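Local coordinates for 457aa long hypothetical protein (Pyrococcus horikoshii, PDB 2CSU) that is of unknown function but joins a Rossmann-type domain to two further alpha/beta domains of the kind found in the ligase-CoA family, at residues L320-L331 and A339-M347; I348-Y356 and I375-M384. One frame throughout, in Å; residues are numbered along the deposited sequence.

Contact 1 (L320-L331 and A339-M347)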
loop_
_atom_site.group_PDB
_atom_site.type_symbol
_atom_site.label_atom_id
_atom_site.label_comp_id
_atom_site.label_asym_id
_atom_site.label_seq_id
_atom_site.Cartn_x
_atom_site.Cartn_y
_atom_site.Cartn_z
ATOM N N LEU A 320 17.674 -0.106 -18.562
ATOM C CA LEU A 320 16.819 0.510 -19.579
ATOM C C LEU A 320 17.323 0.185 -20.977
ATOM O O LEU A 320 18.512 0.308 -21.260
ATOM C CB LEU A 320 16.781 2.026 -19.397
ATOM C CG LEU A 320 16.005 2.557 -18.191
ATOM C CD1 LEU A 320 16.251 4.052 -18.034
ATOM C CD2 LEU A 320 14.517 2.280 -18.382
ATOM N N ALA A 321 16.413 -0.230 -21.850
ATOM C CA ALA A 321 16.775 -0.572 -23.218
ATOM C C ALA A 321 17.108 0.665 -24.054
ATOM O O ALA A 321 16.764 1.791 -23.688
ATOM C CB ALA A 321 15.639 -1.351 -23.874
ATOM N N THR A 322 17.806 0.447 -25.166
ATOM C CA THR A 322 18.156 1.538 -26.071
ATOM C C THR A 322 17.273 1.302 -27.281
ATOM O O THR A 322 17.359 0.250 -27.914
ATOM C CB THR A 322 19.636 1.493 -26.516
ATOM O OG1 THR A 322 20.492 1.576 -25.371
ATOM C CG2 THR A 322 19.939 2.666 -27.447
ATOM N N LEU A 323 16.413 2.269 -27.583
ATOM C CA LEU A 323 15.484 2.150 -28.700
ATOM C C LEU A 323 16.131 2.376 -30.063
ATOM O O LEU A 323 17.225 2.931 -30.152
ATOM C CB LEU A 323 14.336 3.147 -28.515
ATOM C CG LEU A 323 13.648 3.146 -27.144
ATOM C CD1 LEU A 323 12.505 4.141 -27.147
ATOM C CD2 LEU A 323 13.151 1.740 -26.813
ATOM N N GLU A 324 15.456 1.930 -31.122
ATOM C CA GLU A 324 15.959 2.130 -32.482
ATOM C C GLU A 324 15.527 3.516 -32.944
ATOM O O GLU A 324 14.510 4.035 -32.475
ATOM C CB GLU A 324 15.409 1.062 -33.436
ATOM C CG GLU A 324 16.075 -0.297 -33.275
ATOM C CD GLU A 324 15.896 -1.203 -34.481
ATOM O OE1 GLU A 324 14.740 -1.409 -34.906
ATOM O OE2 GLU A 324 16.913 -1.717 -34.998
ATOM N N GLU A 325 16.294 4.125 -33.845
ATOM C CA GLU A 325 15.890 5.438 -34.334
ATOM C C GLU A 325 14.504 5.396 -34.982
ATOM O O GLU A 325 13.677 6.283 -34.813
ATOM C CB GLU A 325 16.928 5.906 -35.355
ATOM C CG GLU A 325 17.650 7.180 -34.912
ATOM C CD GLU A 325 16.678 8.336 -34.927
ATOM O OE1 GLU A 325 15.914 8.472 -33.983
ATOM O OE2 GLU A 325 16.691 9.098 -35.894
ATOM N N LYS A 326 14.280 4.338 -35.781
ATOM C CA LYS A 326 12.991 4.197 -36.449
ATOM C C LYS A 326 11.829 4.343 -35.464
ATOM O O LYS A 326 10.836 5.013 -35.717
ATOM C CB LYS A 326 12.943 2.819 -37.108
ATOM C CG LYS A 326 14.041 2.636 -38.157
ATOM C CD LYS A 326 14.386 1.163 -38.387
ATOM C CE LYS A 326 15.896 0.923 -38.491
ATOM N NZ LYS A 326 16.252 -0.289 -37.759
ATOM N N THR A 327 11.964 3.647 -34.320
ATOM C CA THR A 327 10.918 3.718 -33.309
ATOM C C THR A 327 10.861 5.102 -32.657
ATOM O O THR A 327 9.806 5.700 -32.501
ATOM C CB THR A 327 11.205 2.653 -32.249
ATOM O OG1 THR A 327 11.214 1.367 -32.872
ATOM C CG2 THR A 327 10.113 2.673 -31.176
ATOM N N ILE A 328 12.028 5.643 -32.335
ATOM C CA ILE A 328 12.123 6.984 -31.768
ATOM C C ILE A 328 11.517 8.033 -32.696
ATOM O O ILE A 328 10.839 8.957 -32.245
ATOM C CB ILE A 328 13.596 7.353 -31.504
ATOM C CG1 ILE A 328 14.196 6.368 -30.505
ATOM C CG2 ILE A 328 13.705 8.786 -30.999
ATOM C CD1 ILE A 328 15.701 6.473 -30.383
ATOM N N GLU A 329 11.766 7.886 -33.997
ATOM C CA GLU A 329 11.256 8.830 -34.980
ATOM C C GLU A 329 9.744 8.858 -35.053
ATOM O O GLU A 329 9.149 9.931 -35.103
ATOM C CB GLU A 329 11.826 8.537 -36.373
ATOM C CG GLU A 329 13.189 9.149 -36.619
ATOM C CD GLU A 329 13.610 9.087 -38.081
ATOM O OE1 GLU A 329 14.717 9.575 -38.400
ATOM O OE2 GLU A 329 12.835 8.553 -38.908
ATOM N N GLU A 330 9.115 7.688 -35.070
ATOM C CA GLU A 330 7.662 7.639 -35.142
ATOM C C GLU A 330 7.050 8.202 -33.865
ATOM O O GLU A 330 6.000 8.840 -33.907
ATOM C CB GLU A 330 7.253 6.169 -35.350
ATOM C CG GLU A 330 5.898 5.656 -35.837
ATOM C CD GLU A 330 5.631 4.264 -36.362
ATOM O OE1 GLU A 330 6.345 3.521 -37.033
ATOM O OE2 GLU A 330 4.506 3.956 -35.997
ATOM N N LEU A 331 7.700 7.965 -32.728
ATOM C CA LEU A 331 7.200 8.486 -31.454
ATOM C C LEU A 331 7.142 10.010 -31.542
ATOM O O LEU A 331 6.152 10.650 -31.166
ATOM C CB LEU A 331 8.125 8.066 -30.305
ATOM C CG LEU A 331 8.053 6.605 -29.841
ATOM C CD1 LEU A 331 9.136 6.335 -28.802
ATOM C CD2 LEU A 331 6.672 6.322 -29.255
ATOM N N ALA A 339 7.887 15.980 -25.340
ATOM C CA ALA A 339 7.827 14.577 -24.949
ATOM C C ALA A 339 9.206 13.916 -25.008
ATOM O O ALA A 339 10.022 14.203 -25.875
ATOM C CB ALA A 339 6.870 13.860 -25.904
ATOM N N ALA A 340 9.470 13.053 -24.017
ATOM C CA ALA A 340 10.733 12.323 -24.036
ATOM C C ALA A 340 10.589 11.001 -24.787
ATOM O O ALA A 340 9.716 10.185 -24.513
ATOM C CB ALA A 340 11.162 12.070 -22.591
ATOM N N VAL A 341 11.458 10.824 -25.800
ATOM C CA VAL A 341 11.377 9.622 -26.626
ATOM C C VAL A 341 12.664 8.791 -26.556
ATOM O O VAL A 341 12.957 7.968 -27.412
ATOM C CB VAL A 341 11.110 10.048 -28.069
ATOM C CG1 VAL A 341 9.780 10.790 -28.153
ATOM C CG2 VAL A 341 12.223 10.956 -28.558
ATOM N N LYS A 342 13.467 9.061 -25.509
ATOM C CA LYS A 342 14.659 8.250 -25.293
ATOM C C LYS A 342 14.327 6.965 -24.531
ATOM O O LYS A 342 13.250 6.399 -24.658
ATOM C CB LYS A 342 15.666 9.084 -24.499
ATOM C CG LYS A 342 14.992 9.934 -23.422
ATOM C CD LYS A 342 15.981 10.427 -22.363
ATOM C CE LYS A 342 15.288 10.815 -21.051
ATOM N NZ LYS A 342 16.255 10.775 -19.955
ATOM N N ASN A 343 15.314 6.497 -23.739
ATOM C CA ASN A 343 15.150 5.249 -22.996
ATOM C C ASN A 343 13.771 5.127 -22.329
ATOM O O ASN A 343 13.071 4.131 -22.484
ATOM C CB ASN A 343 16.250 5.172 -21.938
ATOM C CG ASN A 343 17.586 4.964 -22.603
ATOM O OD1 ASN A 343 18.642 5.098 -21.992
ATOM N ND2 ASN A 343 17.526 4.608 -23.897
ATOM N N PRO A 344 13.427 6.137 -21.498
ATOM C CA PRO A 344 12.084 6.262 -20.956
ATOM C C PRO A 344 11.214 7.172 -21.834
ATOM O O PRO A 344 11.555 8.310 -22.134
ATOM C CB PRO A 344 12.251 6.886 -19.573
ATOM C CG PRO A 344 13.532 7.719 -19.599
ATOM C CD PRO A 344 14.253 7.204 -20.945
ATOM N N VAL A 345 10.068 6.622 -22.282
ATOM C CA VAL A 345 9.196 7.404 -23.159
ATOM C C VAL A 345 8.136 8.185 -22.375
ATOM O O VAL A 345 7.202 7.628 -21.812
ATOM C CB VAL A 345 8.519 6.456 -24.149
ATOM C CG1 VAL A 345 7.506 7.228 -24.991
ATOM C CG2 VAL A 345 9.556 5.834 -25.066
ATOM N N ASP A 346 8.318 9.513 -22.304
ATOM C CA ASP A 346 7.372 10.285 -21.518
ATOM C C ASP A 346 6.368 11.039 -22.384
ATOM O O ASP A 346 6.546 12.204 -22.718
ATOM C CB ASP A 346 8.136 11.264 -20.625
ATOM C CG ASP A 346 7.134 11.994 -19.742
ATOM O OD1 ASP A 346 7.557 12.888 -19.007
ATOM O OD2 ASP A 346 5.947 11.691 -19.826
HETATM N N MSE A 347 5.306 10.315 -22.796
HETATM C CA MSE A 347 4.159 11.027 -23.337
HETATM C C MSE A 347 3.698 12.058 -22.312
HETATM O O MSE A 347 3.836 11.880 -21.110
HETATM C CB MSE A 347 3.027 10.027 -23.586
HETATM C CG MSE A 347 3.533 8.651 -24.007
HETATM SE SE MSE A 347 2.192 7.487 -24.278
HETATM C CE MSE A 347 2.779 6.176 -23.199
#
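D346 N donates to A340 O at 2.7 Å, closing a short beta hairpin whose V341 and V345 meet I328 and L331 of helix 325-334. In this alpha/beta domain the helix leads from strand 319-320 to strand 344-346, and both strands pair in parallel with the same edge of strand 295-300. The hairpin is a pairing that leaves V341 facing the helix. V341 straddles two helical residues: its CG1 touches L331 CB at 3.8 Å. With CG1 anti to its carbonyl carbon (chi1 -61°), CG2 is left between the backbone N and that carbon and meets I328 CG2 at 3.6 Å. Deeper in, L331 and V345 approach tip to tip, CD1 to CG2, at 3.8 Å. L323 closes the same apolar patch from the loop, its CD1 lying 4.0 Å from V345 CG2. D366 OD2 accepts from both E324 N and T327 OG1, tying down the start of the helix. Near strand 319-320, A321 O lies 2.9 Å from N343 ND2, at an angle too poor for a hydrogen bond, and N343 CB also packs 4.1 Å from L320 CD1.

Contact 2 (I348-Y356 and I375-M384)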
loop_
_atom_site.group_PDB
_atom_site.type_symbol
_atom_site.label_atom_id
_atom_site.label_comp_id
_atom_site.label_asym_id
_atom_site.label_seq_id
_atom_site.Cartn_x
_atom_site.Cartn_y
_atom_site.Cartn_z
ATOM N N ILE A 348 3.184 13.186 -22.816
ATOM C CA ILE A 348 2.773 14.232 -21.896
ATOM C C ILE A 348 1.479 13.858 -21.166
ATOM O O ILE A 348 0.862 12.829 -21.418
ATOM C CB ILE A 348 2.598 15.525 -22.697
ATOM C CG1 ILE A 348 3.841 15.790 -23.556
ATOM C CG2 ILE A 348 2.429 16.716 -21.738
ATOM C CD1 ILE A 348 5.141 15.510 -22.801
ATOM N N ALA A 349 1.143 14.744 -20.234
ATOM C CA ALA A 349 -0.045 14.587 -19.408
ATOM C C ALA A 349 -1.314 14.546 -20.260
ATOM O O ALA A 349 -2.386 14.170 -19.784
ATOM C CB ALA A 349 -0.127 15.726 -18.407
ATOM N N SER A 350 -1.184 14.930 -21.522
ATOM C CA SER A 350 -2.307 14.936 -22.444
ATOM C C SER A 350 -2.478 13.594 -23.138
ATOM O O SER A 350 -3.417 13.404 -23.906
ATOM C CB SER A 350 -2.104 16.022 -23.500
ATOM O OG SER A 350 -0.835 15.886 -24.117
ATOM N N ALA A 351 -1.573 12.661 -22.875
ATOM C CA ALA A 351 -1.653 11.350 -23.505
ATOM C C ALA A 351 -3.040 10.708 -23.426
ATOM O O ALA A 351 -3.599 10.492 -22.340
ATOM C CB ALA A 351 -0.625 10.420 -22.902
ATOM N N ARG A 352 -3.582 10.393 -24.599
ATOM C CA ARG A 352 -4.882 9.749 -24.700
ATOM C C ARG A 352 -4.732 8.256 -24.979
ATOM O O ARG A 352 -3.648 7.747 -25.239
ATOM C CB ARG A 352 -5.654 10.421 -25.840
ATOM C CG ARG A 352 -6.138 11.827 -25.478
ATOM C CD ARG A 352 -7.131 12.373 -26.512
ATOM N NE ARG A 352 -7.622 13.694 -26.106
ATOM C CZ ARG A 352 -8.664 13.712 -25.259
ATOM N NH1 ARG A 352 -9.196 12.575 -24.839
ATOM N NH2 ARG A 352 -9.121 14.879 -24.794
ATOM N N GLY A 353 -5.863 7.538 -24.872
ATOM C CA GLY A 353 -5.820 6.109 -25.149
ATOM C C GLY A 353 -5.029 5.805 -26.426
ATOM O O GLY A 353 -4.190 4.916 -26.475
ATOM N N GLU A 354 -5.351 6.558 -27.495
ATOM C CA GLU A 354 -4.671 6.328 -28.765
ATOM C C GLU A 354 -3.149 6.432 -28.621
ATOM O O GLU A 354 -2.384 5.708 -29.245
ATOM C CB GLU A 354 -5.165 7.358 -29.784
ATOM C CG GLU A 354 -6.642 7.180 -30.150
ATOM C CD GLU A 354 -6.936 5.727 -30.456
ATOM O OE1 GLU A 354 -6.184 5.116 -31.207
ATOM O OE2 GLU A 354 -7.945 5.224 -29.969
ATOM N N ASP A 355 -2.719 7.405 -27.793
ATOM C CA ASP A 355 -1.287 7.586 -27.582
ATOM C C ASP A 355 -0.665 6.380 -26.878
ATOM O O ASP A 355 0.432 5.938 -27.191
ATOM C CB ASP A 355 -1.081 8.844 -26.737
ATOM C CG ASP A 355 -1.464 10.077 -27.544
ATOM O OD1 ASP A 355 -2.125 10.948 -26.977
ATOM O OD2 ASP A 355 -1.076 10.169 -28.706
ATOM N N TYR A 356 -1.387 5.878 -25.858
ATOM C CA TYR A 356 -0.900 4.702 -25.144
ATOM C C TYR A 356 -0.823 3.479 -26.066
ATOM O O TYR A 356 0.124 2.707 -26.046
ATOM C CB TYR A 356 -1.848 4.419 -23.975
ATOM C CG TYR A 356 -1.338 5.065 -22.732
ATOM C CD1 TYR A 356 -1.577 6.417 -22.506
ATOM C CD2 TYR A 356 -0.653 4.316 -21.775
ATOM C CE1 TYR A 356 -1.145 7.015 -21.330
ATOM C CE2 TYR A 356 -0.212 4.916 -20.602
ATOM C CZ TYR A 356 -0.450 6.261 -20.382
ATOM O OH TYR A 356 -0.031 6.863 -19.211
ATOM N N ILE A 375 3.186 3.187 -17.240
ATOM C CA ILE A 375 2.848 4.024 -16.082
ATOM C C ILE A 375 1.826 5.114 -16.449
ATOM O O ILE A 375 1.990 5.871 -17.403
ATOM C CB ILE A 375 4.139 4.679 -15.580
ATOM C CG1 ILE A 375 5.143 3.606 -15.141
ATOM C CG2 ILE A 375 3.839 5.577 -14.362
ATOM C CD1 ILE A 375 6.494 4.204 -14.742
ATOM N N CYS A 376 0.720 5.170 -15.678
ATOM C CA CYS A 376 -0.275 6.152 -16.018
ATOM C C CYS A 376 -0.896 6.743 -14.768
ATOM O O CYS A 376 -1.536 6.072 -13.970
ATOM C CB CYS A 376 -1.368 5.455 -16.822
ATOM S SG CYS A 376 -2.781 6.539 -17.134
ATOM N N VAL A 377 -0.622 8.034 -14.579
ATOM C CA VAL A 377 -1.499 8.777 -13.712
ATOM C C VAL A 377 -2.805 9.045 -14.469
ATOM O O VAL A 377 -2.827 9.593 -15.565
ATOM C CB VAL A 377 -0.808 10.086 -13.351
ATOM C CG1 VAL A 377 -1.694 10.873 -12.391
ATOM C CG2 VAL A 377 0.522 9.798 -12.681
ATOM N N VAL A 378 -3.910 8.543 -13.893
ATOM C CA VAL A 378 -5.185 8.669 -14.586
ATOM C C VAL A 378 -5.720 10.102 -14.536
ATOM O O VAL A 378 -6.002 10.665 -13.485
ATOM C CB VAL A 378 -6.182 7.699 -13.952
ATOM C CG1 VAL A 378 -7.570 7.909 -14.566
ATOM C CG2 VAL A 378 -5.740 6.274 -14.213
ATOM N N PRO A 379 -5.842 10.713 -15.730
ATOM C CA PRO A 379 -6.301 12.085 -15.849
ATOM C C PRO A 379 -7.817 12.171 -15.704
ATOM O O PRO A 379 -8.562 11.299 -16.131
ATOM C CB PRO A 379 -5.880 12.579 -17.229
ATOM C CG PRO A 379 -5.924 11.326 -18.109
ATOM C CD PRO A 379 -5.580 10.165 -17.057
ATOM N N THR A 380 -8.251 13.275 -15.070
ATOM C CA THR A 380 -9.680 13.517 -14.920
ATOM C C THR A 380 -10.105 14.776 -15.683
ATOM O O THR A 380 -11.123 15.403 -15.414
ATOM C CB THR A 380 -9.975 13.677 -13.427
ATOM O OG1 THR A 380 -9.223 14.783 -12.924
ATOM C CG2 THR A 380 -9.556 12.412 -12.670
ATOM N N PHE A 381 -9.240 15.159 -16.646
ATOM C CA PHE A 381 -9.517 16.350 -17.442
ATOM C C PHE A 381 -9.381 16.083 -18.948
ATOM O O PHE A 381 -9.017 14.999 -19.384
ATOM C CB PHE A 381 -8.542 17.450 -17.011
ATOM C CG PHE A 381 -7.121 16.977 -17.161
ATOM C CD1 PHE A 381 -6.478 17.119 -18.385
ATOM C CD2 PHE A 381 -6.436 16.472 -16.066
ATOM C CE1 PHE A 381 -5.143 16.764 -18.507
ATOM C CE2 PHE A 381 -5.095 16.119 -16.197
ATOM C CZ PHE A 381 -4.442 16.270 -17.414
ATOM N N ALA A 382 -9.643 17.107 -19.757
ATOM C CA ALA A 382 -9.545 17.004 -21.211
ATOM C C ALA A 382 -10.585 16.039 -21.781
ATOM O O ALA A 382 -10.478 15.601 -22.926
ATOM C CB ALA A 382 -8.138 16.565 -21.619
ATOM N N GLY A 383 -11.587 15.705 -20.975
ATOM C CA GLY A 383 -12.636 14.809 -21.432
ATOM C C GLY A 383 -12.207 13.381 -21.732
ATOM O O GLY A 383 -12.865 12.680 -22.506
HETATM N N MSE A 384 -11.104 12.943 -21.134
HETATM C CA MSE A 384 -10.642 11.576 -21.339
HETATM C C MSE A 384 -11.388 10.693 -20.346
HETATM O O MSE A 384 -11.890 11.185 -19.341
HETATM C CB MSE A 384 -9.130 11.475 -21.098
HETATM C CG MSE A 384 -8.348 12.648 -21.647
HETATM SE SE MSE A 384 -6.642 12.277 -22.069
HETATM C CE MSE A 384 -5.810 13.420 -21.101
#
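The C-terminal end of strand 371-377 and the loop after it meet the start of helix 353-365, which precedes that strand in the chain. Y356, in the first turn of the helix, reaches the strand with its hydroxyl: OH donates to I375 O at 2.9 Å, placed 29° out of the carbonyl plane, and T300 OG1 adds a weak bond to the same oxygen. C376 stands beside the phenol, its SG 4.9 Å from the ring centroid in an oblique sulfur-aromatic contact. The D355 side chain accepts the backbone N-H of the N-cap residue R352, OD1 to N at 2.8 Å along an almost straight line (178°). From there the arginine extends to the type I' turn F381-M384. Its NH2 comes within 2.4 Å of A382 O at the guanidinium edge, too short for the modelled bond length to be trusted. M384, a selenomethionine, lies over one face of the guanidinium, SE 3.8 Å above the plane and offset toward the rim. Bent at chi3 (-123°), it turns CE back to the I348-A351 turn, 3.7 Å from S350 O. Helix start meets strand end, a join typical of a beta-alpha-beta crossover, here from strand 344-346 through helix 353-365 to strand 371-377.

Overall arrangement
The two contacts follow one another along the chain, contact 1 closing at M347 and contact 2 opening at I348, and their centres are about 18 Å apart. They share one sheet: strand 295-300 pairs with both 344-346 of contact 1 and 371-377 of contact 2. Helix 353-365 also serves both, since L362 and T359 pack on L331 and V345 while its first turn carries Y356. Direct touches join them, A339 CA lying 3.6 Å from I348 CD1 and the selenium SE of M347 3.7 Å from D355 O. Contact 2 lies nearer the dimer interface, where V377 and T380 pack on A160 and Y167 of the second subunit; no other chain touches contact 1.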